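Local coordinates for protein putative glycyl-glycine endopeptidase lytM (Ruminococcus gnavus, PDB 3NYY) that probably acts as a peptidase family M23 metalloendopeptidase, a hydrolase of the type that cuts glycine-rich peptide links, at residues Y198-S202 against F213-L217; T103-I107 against G138-V142; D36-G42 against C84-N89; Q28-K32 against R239-N243. All blocks are in the same frame, centred on the assembly; numbering follows the deposited sequence. Where two conformers were deposited one is given.

Contact 1: Y198-S202 against F213-L217; sequences YMGDS and FPVHL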
# COMPACT_ATOMS: atom_id res chain seq x y z
N TYR A 198 13.08 1.94 -16.32
CA TYR A 198 12.94 2.85 -15.19
C TYR A 198 11.50 3.00 -14.85
O TYR A 198 10.63 3.07 -15.73
CB TYR A 198 13.55 4.23 -15.47
CG TYR A 198 15.06 4.12 -15.56
CD1 TYR A 198 15.66 3.74 -16.77
CD2 TYR A 198 15.86 4.34 -14.46
CE1 TYR A 198 17.03 3.60 -16.86
CE2 TYR A 198 17.24 4.19 -14.55
CZ TYR A 198 17.81 3.82 -15.73
OH TYR A 198 19.20 3.69 -15.80
N MSE A 199 11.26 3.03 -13.53
CA MSE A 199 9.92 3.14 -12.97
C MSE A 199 9.24 4.41 -13.50
O MSE A 199 9.86 5.49 -13.52
CB MSE A 199 9.98 3.22 -11.47
CG MSE A 199 8.64 3.12 -10.79
SE MSE A 199 8.71 3.53 -8.91
CE MSE A 199 9.54 1.95 -8.34
N GLY A 200 7.99 4.31 -13.92
CA GLY A 200 7.29 5.48 -14.43
C GLY A 200 5.84 5.61 -13.99
O GLY A 200 5.42 5.04 -12.97
N ASP A 201 5.10 6.40 -14.77
CA ASP A 201 3.68 6.60 -14.59
C ASP A 201 2.94 6.50 -15.88
O ASP A 201 1.93 7.19 -16.10
CB ASP A 201 3.41 7.92 -13.86
CG ASP A 201 3.95 9.15 -14.58
OD1 ASP A 201 4.39 9.06 -15.77
OD2 ASP A 201 3.93 10.24 -13.94
N SER A 202 3.43 5.63 -16.76
CA SER A 202 2.85 5.46 -18.08
C SER A 202 1.61 4.61 -18.05
O SER A 202 1.52 3.61 -17.32
CB SER A 202 3.88 4.91 -19.05
OG SER A 202 4.24 3.54 -18.76
N PHE A 213 -1.21 9.07 -13.24
CA PHE A 213 -1.27 8.49 -11.90
C PHE A 213 0.12 8.54 -11.29
O PHE A 213 1.03 8.92 -11.98
CB PHE A 213 -1.82 7.08 -11.97
CG PHE A 213 -1.19 6.24 -13.03
CD1 PHE A 213 0.05 5.68 -12.82
CD2 PHE A 213 -1.87 5.98 -14.22
CE1 PHE A 213 0.63 4.89 -13.80
CE2 PHE A 213 -1.32 5.19 -15.19
CZ PHE A 213 -0.06 4.64 -14.98
N PRO A 214 0.25 8.26 -9.97
CA PRO A 214 1.55 8.31 -9.32
C PRO A 214 2.57 7.34 -9.89
O PRO A 214 2.22 6.29 -10.44
CB PRO A 214 1.26 7.88 -7.88
CG PRO A 214 -0.20 8.15 -7.69
CD PRO A 214 -0.81 7.85 -9.02
N VAL A 215 3.83 7.70 -9.72
CA VAL A 215 4.92 6.85 -10.17
C VAL A 215 4.99 5.61 -9.28
O VAL A 215 5.04 5.70 -8.04
CB VAL A 215 6.25 7.62 -10.18
CG1 VAL A 215 7.45 6.70 -10.40
CG2 VAL A 215 6.21 8.72 -11.28
N HIS A 216 4.98 4.45 -9.92
CA HIS A 216 5.06 3.18 -9.25
C HIS A 216 5.38 2.10 -10.25
O HIS A 216 5.15 2.25 -11.47
CB HIS A 216 3.72 2.83 -8.57
CG HIS A 216 2.60 2.48 -9.50
ND1 HIS A 216 1.97 3.38 -10.34
CD2 HIS A 216 1.98 1.29 -9.69
CE1 HIS A 216 1.04 2.74 -11.03
NE2 HIS A 216 1.01 1.48 -10.64
N LEU A 217 5.94 1.01 -9.72
CA LEU A 217 6.08 -0.21 -10.52
C LEU A 217 4.91 -1.12 -10.20
O LEU A 217 4.70 -1.47 -9.03
CB LEU A 217 7.34 -1.00 -10.13
CG LEU A 217 7.47 -2.36 -10.80
CD1 LEU A 217 7.58 -2.31 -12.39
CD2 LEU A 217 8.69 -3.12 -10.20
O HOH W 1 6.97 1.56 -13.45
O HOH W 2 2.95 10.95 -11.63

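Contact 2: T103-I107 against G138-V142; sequences TEDKI and GYYPV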
# COMPACT_ATOMS: atom_id res chain seq x y z
N THR A 103 21.46 8.94 -2.29
CA THR A 103 20.25 9.39 -2.98
C THR A 103 19.04 8.59 -2.47
O THR A 103 19.18 7.46 -1.98
CB THR A 103 20.39 9.29 -4.55
OG1 THR A 103 19.56 10.28 -5.19
CG2 THR A 103 20.01 7.94 -5.09
N GLU A 104 17.86 9.20 -2.55
CA GLU A 104 16.62 8.55 -2.14
C GLU A 104 16.39 7.22 -2.89
O GLU A 104 16.38 7.22 -4.11
CB GLU A 104 15.43 9.48 -2.44
CG GLU A 104 14.08 8.93 -1.97
CD GLU A 104 14.08 8.72 -0.49
OE1 GLU A 104 14.05 9.71 0.27
OE2 GLU A 104 14.16 7.54 -0.07
N ASP A 105 16.18 6.13 -2.16
CA ASP A 105 15.79 4.87 -2.81
C ASP A 105 14.60 4.19 -2.15
O ASP A 105 14.36 2.99 -2.36
CB ASP A 105 16.99 3.91 -2.90
CG ASP A 105 17.50 3.44 -1.52
OD1 ASP A 105 16.93 3.87 -0.49
OD2 ASP A 105 18.50 2.65 -1.47
N LYS A 106 13.81 4.96 -1.39
CA LYS A 106 12.72 4.38 -0.61
C LYS A 106 11.51 4.09 -1.50
O LYS A 106 11.21 4.83 -2.44
CB LYS A 106 12.30 5.26 0.57
CG LYS A 106 13.35 5.26 1.69
CD LYS A 106 13.14 6.45 2.68
CE LYS A 106 14.42 6.77 3.48
NZ LYS A 106 15.58 7.25 2.64
N ILE A 107 10.89 2.95 -1.21
CA ILE A 107 9.64 2.55 -1.85
C ILE A 107 8.72 2.02 -0.76
O ILE A 107 9.14 1.71 0.36
CB ILE A 107 9.83 1.49 -2.98
CG1 ILE A 107 10.74 0.32 -2.56
CG2 ILE A 107 10.43 2.15 -4.24
CD1 ILE A 107 10.16 -0.63 -1.52
N GLY A 138 11.37 7.97 -14.37
CA GLY A 138 12.71 7.89 -14.95
C GLY A 138 13.86 7.98 -13.96
O GLY A 138 14.99 8.32 -14.36
N TYR A 139 13.58 7.70 -12.70
CA TYR A 139 14.55 7.84 -11.61
C TYR A 139 14.91 6.51 -10.93
O TYR A 139 16.08 6.18 -10.84
CB TYR A 139 14.04 8.85 -10.58
CG TYR A 139 14.90 8.94 -9.36
CD1 TYR A 139 16.11 9.64 -9.36
CD2 TYR A 139 14.50 8.34 -8.19
CE1 TYR A 139 16.90 9.71 -8.21
CE2 TYR A 139 15.28 8.37 -7.05
CZ TYR A 139 16.48 9.08 -7.06
OH TYR A 139 17.21 9.11 -5.90
N TYR A 140 13.90 5.77 -10.47
CA TYR A 140 14.12 4.44 -9.90
C TYR A 140 14.36 3.42 -11.00
O TYR A 140 13.49 3.20 -11.85
CB TYR A 140 12.92 3.97 -9.08
CG TYR A 140 12.65 4.67 -7.80
CD1 TYR A 140 11.91 5.86 -7.80
CD2 TYR A 140 13.15 4.18 -6.61
CE1 TYR A 140 11.65 6.52 -6.61
CE2 TYR A 140 12.90 4.84 -5.41
CZ TYR A 140 12.15 5.99 -5.43
OH TYR A 140 11.92 6.62 -4.20
N PRO A 141 15.53 2.76 -11.02
CA PRO A 141 15.66 1.63 -11.95
C PRO A 141 14.77 0.46 -11.54
O PRO A 141 14.40 0.34 -10.36
CB PRO A 141 17.13 1.22 -11.84
CG PRO A 141 17.77 2.22 -10.90
CD PRO A 141 16.72 2.92 -10.17
N VAL A 142 14.42 -0.35 -12.53
CA VAL A 142 13.67 -1.60 -12.36
C VAL A 142 14.56 -2.68 -12.95
O VAL A 142 14.98 -2.60 -14.10
CB VAL A 142 12.30 -1.52 -13.03
CG1 VAL A 142 11.62 -2.88 -12.98
CG2 VAL A 142 11.42 -0.41 -12.33

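Contact 3: D36-G42 against C84-N89; sequences DPGRDVG and CRAIWN. With SO4 (sulfate ion), chain F.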
# COMPACT_ATOMS: atom_id res chain seq x y z
N ASP A 36 14.98 -24.41 -0.48
CA ASP A 36 13.98 -24.70 -1.53
C ASP A 36 12.68 -24.07 -1.03
O ASP A 36 11.80 -24.76 -0.48
CB ASP A 36 13.87 -26.21 -1.72
CG ASP A 36 13.02 -26.61 -2.93
OD1 ASP A 36 12.24 -25.79 -3.49
OD2 ASP A 36 13.17 -27.80 -3.31
N PRO A 37 12.57 -22.74 -1.18
CA PRO A 37 11.41 -22.07 -0.58
C PRO A 37 10.09 -22.46 -1.20
O PRO A 37 9.08 -22.57 -0.45
CB PRO A 37 11.72 -20.58 -0.78
CG PRO A 37 12.61 -20.59 -1.98
CD PRO A 37 13.47 -21.79 -1.84
N GLY A 38 10.06 -22.72 -2.51
CA GLY A 38 8.83 -23.17 -3.18
C GLY A 38 8.34 -24.49 -2.60
O GLY A 38 7.14 -24.68 -2.29
N ARG A 39 9.25 -25.43 -2.42
CA ARG A 39 8.88 -26.71 -1.82
C ARG A 39 8.31 -26.51 -0.43
O ARG A 39 7.29 -27.12 -0.10
CB ARG A 39 10.09 -27.64 -1.71
CG ARG A 39 9.72 -29.04 -1.32
CD ARG A 39 10.94 -29.83 -0.85
NE ARG A 39 11.34 -29.37 0.49
CZ ARG A 39 12.19 -30.03 1.31
NH1 ARG A 39 12.74 -31.16 0.93
NH2 ARG A 39 12.43 -29.55 2.53
N ASP A 40 9.01 -25.75 0.41
CA ASP A 40 8.65 -25.62 1.82
C ASP A 40 7.35 -24.85 2.02
O ASP A 40 6.51 -25.27 2.82
CB ASP A 40 9.80 -25.05 2.62
CG ASP A 40 10.99 -26.00 2.71
OD1 ASP A 40 10.87 -27.18 2.29
OD2 ASP A 40 12.05 -25.54 3.20
N VAL A 41 7.13 -23.80 1.23
CA VAL A 41 5.84 -23.09 1.32
C VAL A 41 4.69 -23.98 0.82
O VAL A 41 3.59 -24.02 1.38
CB VAL A 41 5.86 -21.69 0.62
CG1 VAL A 41 5.74 -21.81 -0.95
CG2 VAL A 41 4.83 -20.79 1.28
N GLY A 42 4.96 -24.77 -0.21
CA GLY A 42 4.00 -25.73 -0.72
C GLY A 42 3.62 -26.77 0.33
O GLY A 42 2.45 -27.09 0.48
N CYS A 84 4.56 -23.90 -7.11
CA CYS A 84 5.15 -23.21 -5.97
C CYS A 84 6.58 -22.77 -6.30
O CYS A 84 6.92 -21.60 -6.04
CB CYS A 84 5.16 -24.09 -4.74
SG CYS A 84 3.51 -24.58 -4.15
N ARG A 85 7.39 -23.65 -6.86
CA ARG A 85 8.76 -23.28 -7.21
C ARG A 85 8.83 -22.22 -8.33
O ARG A 85 9.71 -21.36 -8.34
CB ARG A 85 9.57 -24.51 -7.59
CG ARG A 85 9.88 -25.44 -6.40
CD ARG A 85 10.68 -26.59 -6.93
NE ARG A 85 11.09 -27.47 -5.85
CZ ARG A 85 10.93 -28.79 -5.80
NH1 ARG A 85 10.38 -29.47 -6.80
NH2 ARG A 85 11.36 -29.45 -4.73
N ALA A 86 7.85 -22.24 -9.24
CA ALA A 86 7.83 -21.25 -10.33
C ALA A 86 7.69 -19.83 -9.73
O ALA A 86 8.27 -18.89 -10.26
CB ALA A 86 6.69 -21.53 -11.30
N ILE A 87 6.92 -19.66 -8.65
CA ILE A 87 6.75 -18.37 -8.00
C ILE A 87 7.98 -17.98 -7.17
O ILE A 87 8.42 -16.84 -7.19
CB ILE A 87 5.50 -18.34 -7.12
CG1 ILE A 87 4.26 -18.54 -7.97
CG2 ILE A 87 5.31 -17.02 -6.28
CD1 ILE A 87 3.05 -18.88 -7.13
N TRP A 88 8.49 -18.95 -6.41
CA TRP A 88 9.43 -18.68 -5.30
C TRP A 88 10.89 -18.92 -5.67
O TRP A 88 11.73 -18.15 -5.21
CB TRP A 88 9.09 -19.51 -4.04
CG TRP A 88 7.84 -19.03 -3.40
CD1 TRP A 88 6.58 -19.33 -3.80
CD2 TRP A 88 7.74 -18.13 -2.30
NE1 TRP A 88 5.67 -18.64 -2.98
CE2 TRP A 88 6.36 -17.92 -2.06
CE3 TRP A 88 8.66 -17.47 -1.49
CZ2 TRP A 88 5.90 -17.08 -1.06
CZ3 TRP A 88 8.19 -16.67 -0.43
CH2 TRP A 88 6.83 -16.46 -0.24
N ASN A 89 11.21 -19.93 -6.46
CA ASN A 89 12.59 -20.41 -6.54
C ASN A 89 13.53 -19.66 -7.48
O ASN A 89 14.77 -19.80 -7.35
CB ASN A 89 12.63 -21.90 -6.84
CG ASN A 89 12.29 -22.75 -5.64
OD1 ASN A 89 11.50 -22.35 -4.79
ND2 ASN A 89 12.92 -23.92 -5.54
S SO4 F . 10.42 -32.98 -5.96
O1 SO4 F . 9.88 -31.89 -5.14
O2 SO4 F . 10.44 -32.57 -7.36
O3 SO4 F . 11.76 -33.29 -5.49
O4 SO4 F . 9.49 -34.09 -5.76

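Contact 4: Q28-K32 against R239-N243; sequences QVYLK and RYAEN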
# COMPACT_ATOMS: atom_id res chain seq x y z
N GLN A 28 7.49 -16.43 6.96
CA GLN A 28 8.37 -15.49 6.26
C GLN A 28 9.80 -15.53 6.80
O GLN A 28 10.75 -15.54 6.03
CB GLN A 28 7.86 -14.04 6.29
CG GLN A 28 6.85 -13.75 5.21
CD GLN A 28 7.43 -13.68 3.79
OE1 GLN A 28 8.64 -13.72 3.57
NE2 GLN A 28 6.53 -13.52 2.83
N VAL A 29 9.94 -15.61 8.11
CA VAL A 29 11.26 -15.72 8.71
C VAL A 29 11.91 -17.01 8.26
O VAL A 29 13.08 -17.02 7.86
CB VAL A 29 11.19 -15.67 10.25
CG1 VAL A 29 12.56 -16.01 10.89
CG2 VAL A 29 10.64 -14.30 10.76
N TYR A 30 11.14 -18.10 8.25
CA TYR A 30 11.70 -19.40 7.89
C TYR A 30 12.16 -19.40 6.44
O TYR A 30 13.23 -19.92 6.12
CB TYR A 30 10.71 -20.54 8.18
CG TYR A 30 11.23 -21.85 7.61
CD1 TYR A 30 12.10 -22.66 8.31
CD2 TYR A 30 10.90 -22.19 6.31
CE1 TYR A 30 12.60 -23.83 7.72
CE2 TYR A 30 11.40 -23.28 5.72
CZ TYR A 30 12.22 -24.11 6.41
OH TYR A 30 12.68 -25.22 5.73
N LEU A 31 11.34 -18.84 5.56
CA LEU A 31 11.60 -18.91 4.11
C LEU A 31 12.90 -18.23 3.69
O LEU A 31 13.56 -18.69 2.78
CB LEU A 31 10.39 -18.40 3.33
CG LEU A 31 9.22 -19.37 3.31
CD1 LEU A 31 7.95 -18.66 2.73
CD2 LEU A 31 9.52 -20.67 2.51
N LYS A 32 13.29 -17.20 4.41
CA LYS A 32 14.55 -16.50 4.08
C LYS A 32 15.79 -17.40 4.20
O LYS A 32 16.82 -17.09 3.59
CB LYS A 32 14.78 -15.31 4.99
CG LYS A 32 13.69 -14.24 4.98
CD LYS A 32 13.79 -13.23 3.86
CE LYS A 32 13.27 -11.85 4.35
NZ LYS A 32 11.83 -11.85 4.82
N ARG A 239 8.19 -9.73 -0.24
CA ARG A 239 8.66 -9.60 1.14
C ARG A 239 9.86 -10.47 1.40
O ARG A 239 10.80 -10.06 2.07
CB ARG A 239 7.56 -9.96 2.14
CG ARG A 239 6.43 -8.97 2.18
CD ARG A 239 6.85 -7.61 2.64
NE ARG A 239 7.66 -7.60 3.86
CZ ARG A 239 7.19 -7.50 5.10
NH1 ARG A 239 5.87 -7.44 5.34
NH2 ARG A 239 8.06 -7.44 6.11
N TYR A 240 9.85 -11.67 0.82
CA TYR A 240 10.97 -12.61 0.92
C TYR A 240 12.25 -12.06 0.28
O TYR A 240 13.35 -12.26 0.82
CB TYR A 240 10.55 -13.96 0.31
CG TYR A 240 11.63 -14.86 -0.23
CD1 TYR A 240 12.24 -15.80 0.59
CD2 TYR A 240 11.98 -14.82 -1.56
CE1 TYR A 240 13.20 -16.66 0.08
CE2 TYR A 240 12.95 -15.64 -2.09
CZ TYR A 240 13.55 -16.57 -1.25
OH TYR A 240 14.51 -17.40 -1.78
N ALA A 241 12.09 -11.33 -0.81
CA ALA A 241 13.21 -10.72 -1.51
C ALA A 241 13.56 -9.30 -1.05
O ALA A 241 14.47 -8.71 -1.60
CB ALA A 241 12.87 -10.67 -3.01
N GLU A 242 12.86 -8.80 -0.02
CA GLU A 242 12.98 -7.40 0.43
C GLU A 242 14.41 -6.97 0.72
O GLU A 242 14.82 -5.87 0.34
CB GLU A 242 12.11 -7.17 1.69
CG GLU A 242 12.58 -7.86 2.97
CD GLU A 242 11.46 -8.04 4.01
OE1 GLU A 242 10.42 -7.35 3.90
OE2 GLU A 242 11.65 -8.90 4.91
N ASN A 243 15.15 -7.85 1.38
CA ASN A 243 16.54 -7.59 1.79
C ASN A 243 17.56 -8.03 0.75
O ASN A 243 18.75 -8.01 1.02
CB ASN A 243 16.86 -8.25 3.13
CG ASN A 243 16.05 -7.65 4.26
OD1 ASN A 243 15.73 -6.45 4.24
ND2 ASN A 243 15.67 -8.48 5.23

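Contact 1: Y198-S202 against F213-L217
G200 faces H216 across two segments that run in roughly opposed directions, 140° apart, with the CA atoms closest at D201 and V215, 4.6 Å. One direct backbone bond joins them: H216 N gives its hydrogen to G200 O at 3.1 Å, and V215 CA adds a CA-H...O contact to the same oxygen. A water extends the pairing, accepting from G200 N and donating to H216 O. On one side of this junction M199, present as selenomethionine, runs across the strand start. Its CG stands anti to the backbone N (chi1 -171°) and lies over the H216–L217 peptide; the extended chain (chi2 -170°) brings SE to V215 CG1 at 3.7 Å, and the bend at chi3 turns CE toward L217 CB. Further along, D201 CB presses on F213 O at 3.2 Å, and a second water links D201 OD2 to that oxygen. The F213 ring takes D201 O over one face, toward its rim, and offers its edge to S202 O, 3.0 Å from CZ. H216 ND1 donates to P214 O at 2.9 Å; P214 O lies nearly in the imidazole plane, which limits its rotation. H216 is the first histidine of an HxH motif; in M23 relatives the second binds zinc and the first is probably catalytic, as is the counterpart of H177, whose ring meets that of H216. F115 of the second subunit meets H216 edge-to-face. S202 O and P214 O each accept from a histidine, H177 and H216, and so probably orient the pair as a second shell, with the M199 packing behind the strand start.

Contact 2: T103-I107 against G138-V142
Y139 and Y140 reach with their hydroxyls into the segment 103-107, tying the loop that enters strand 141-143 of a three-stranded antiparallel sheet, in the M23 peptidase part, to the loop before strand 107-108 at the surface. Hydrogen bonds dominate. Y139 OH accepts from T103 OG1 at 2.7 Å and donates to E104 O at 2.7 Å, in the carbonyl plane on a lone pair; both partners lie at the ring edge. With CG anti to the backbone N (chi1 173°), the Y139 ring is carried straight out to meet T103 coming from the opposite direction. A phenylalanine here would keep the ring but is likely to leave E104 O without its donor and set T103 OG1 free to turn. Y140 OH donates a weak bond to K106 O, 2.6 Å, and accepts from K134 N. Packing is slighter: D105 C lies at the edge of the Y140 ring, and I107 CG2, in the conformer given, touches Y140 CE2 at 3.8 Å. The charged pair stays within 103-107, where E104 OE2 takes K106 N on its anti lone pair and K106 NZ on the syn side, 3.1 Å away and 25° out of the carboxylate plane.

Contact 3: D36-G42 against C84-N89
R85 and D36 pair where the turns 84-88 and 37-42 of helices 77-88 and 37-48 cross at 125°, a helix-helix junction within the LytM N-terminal domain built round an N-cap. The R85 side chain leaves CB with CG anti to the carbonyl carbon (chi1 -70°) and then runs extended to NE. CG passes beside D36 OD1 and R39 N, and CD stays near D36 OD1. NE donates to D36 OD1 at 3.1 Å, in the guanidinium plane and on the syn lone pair, while NH2 reaches D36 OD2 at 2.8 Å; the grip is side-on, one nitrogen to each oxygen. At the tip, NH2 and NH1 share SO4 O1, and NH1 also meets O2 of this sulfate, probably taken from the crystallisation liquor and bonded in turn by W77 NE1. D36 OD1 thus has three donors, for N89 ND2 and the capping R39 N approach it from opposite faces of the carboxylate. G38 N, a first-turn amide, donates to N89 OD1 at 2.7 Å, while D36 is the N-cap. These donors and the helix terminus would probably stabilise D36 as an anion. The approach is close: G38 CA lies 4.0 Å from both R85 N and R85 CA, and a CB on residue 38 would clash there, so glycine lets the backbones meet. C84 CB likewise rests on G38 O at 3.2 Å, and C84 SG on G42 CA. Deeper in, V41 CG1 makes a CH-pi contact over the W88 face, 3.9 Å from the five-membered-ring centroid and 17° off its normal.

Contact 4: Q28-K32 against R239-N243
Q28 lays its amide against R239 where helix 25-31 of the LytM N-terminal domain meets the C-terminal end of helix 235-240, a helix-end junction completed by a salt-bridge network. A bend at chi2 (-72°) turns the Q28 amide toward that helix: NE2 passes R239 CB at 3.8 Å while donating to P236 O, and OE1 lies near Y240 CB. L31 comes next. Its carbonyl oxygen lies at the edge of the Y240 ring, 3.4 Å from CE1, and its CB packs near Y240 CD1 at 4.2 Å. K32 closes the segment with a chain bent at three torsions; CD rests on Y240 O at 3.2 Å, and NZ meets E242 OE2 at 3.0 Å from above the carboxylate plane, with a weak bond to R239 O besides. A methionine in place of K32 would probably leave E242 OE2 without its ammonium partner. E242 was deposited in two conformers; in the one given it bridges both K32 and R239. The NH2 of R239 also forms a salt bridge with E133 of the second subunit, and R239 NE donates to E242 OE1 at 2.8 Å, on the syn side and 28° out of the carboxylate plane.

Contacts 1 and 3 are buried, contact 2 lies at the surface and contact 4 is intermediate. Contacts 1 and 2 touch: M199 N probably bonds to Y140 O at 2.8 Å, so the backbone of 198-202 is joined to that of 138-142. Contacts 3 and 4 adjoin through the consecutive helices 25-31 and 37-48, where Y30 OH meets D40 OD2 at 2.6 Å and W88 packs on Y240; contact 3 lies across the chain centre from contacts 1 and 2. The chemistry changes with place: carbonyls, waters and apolar packing in contact 1, phenol hydroxyls in contact 2, a capped helix start with an ion pair in contact 3, and a lysine-glutamate-arginine network beside helix termini in contact 4.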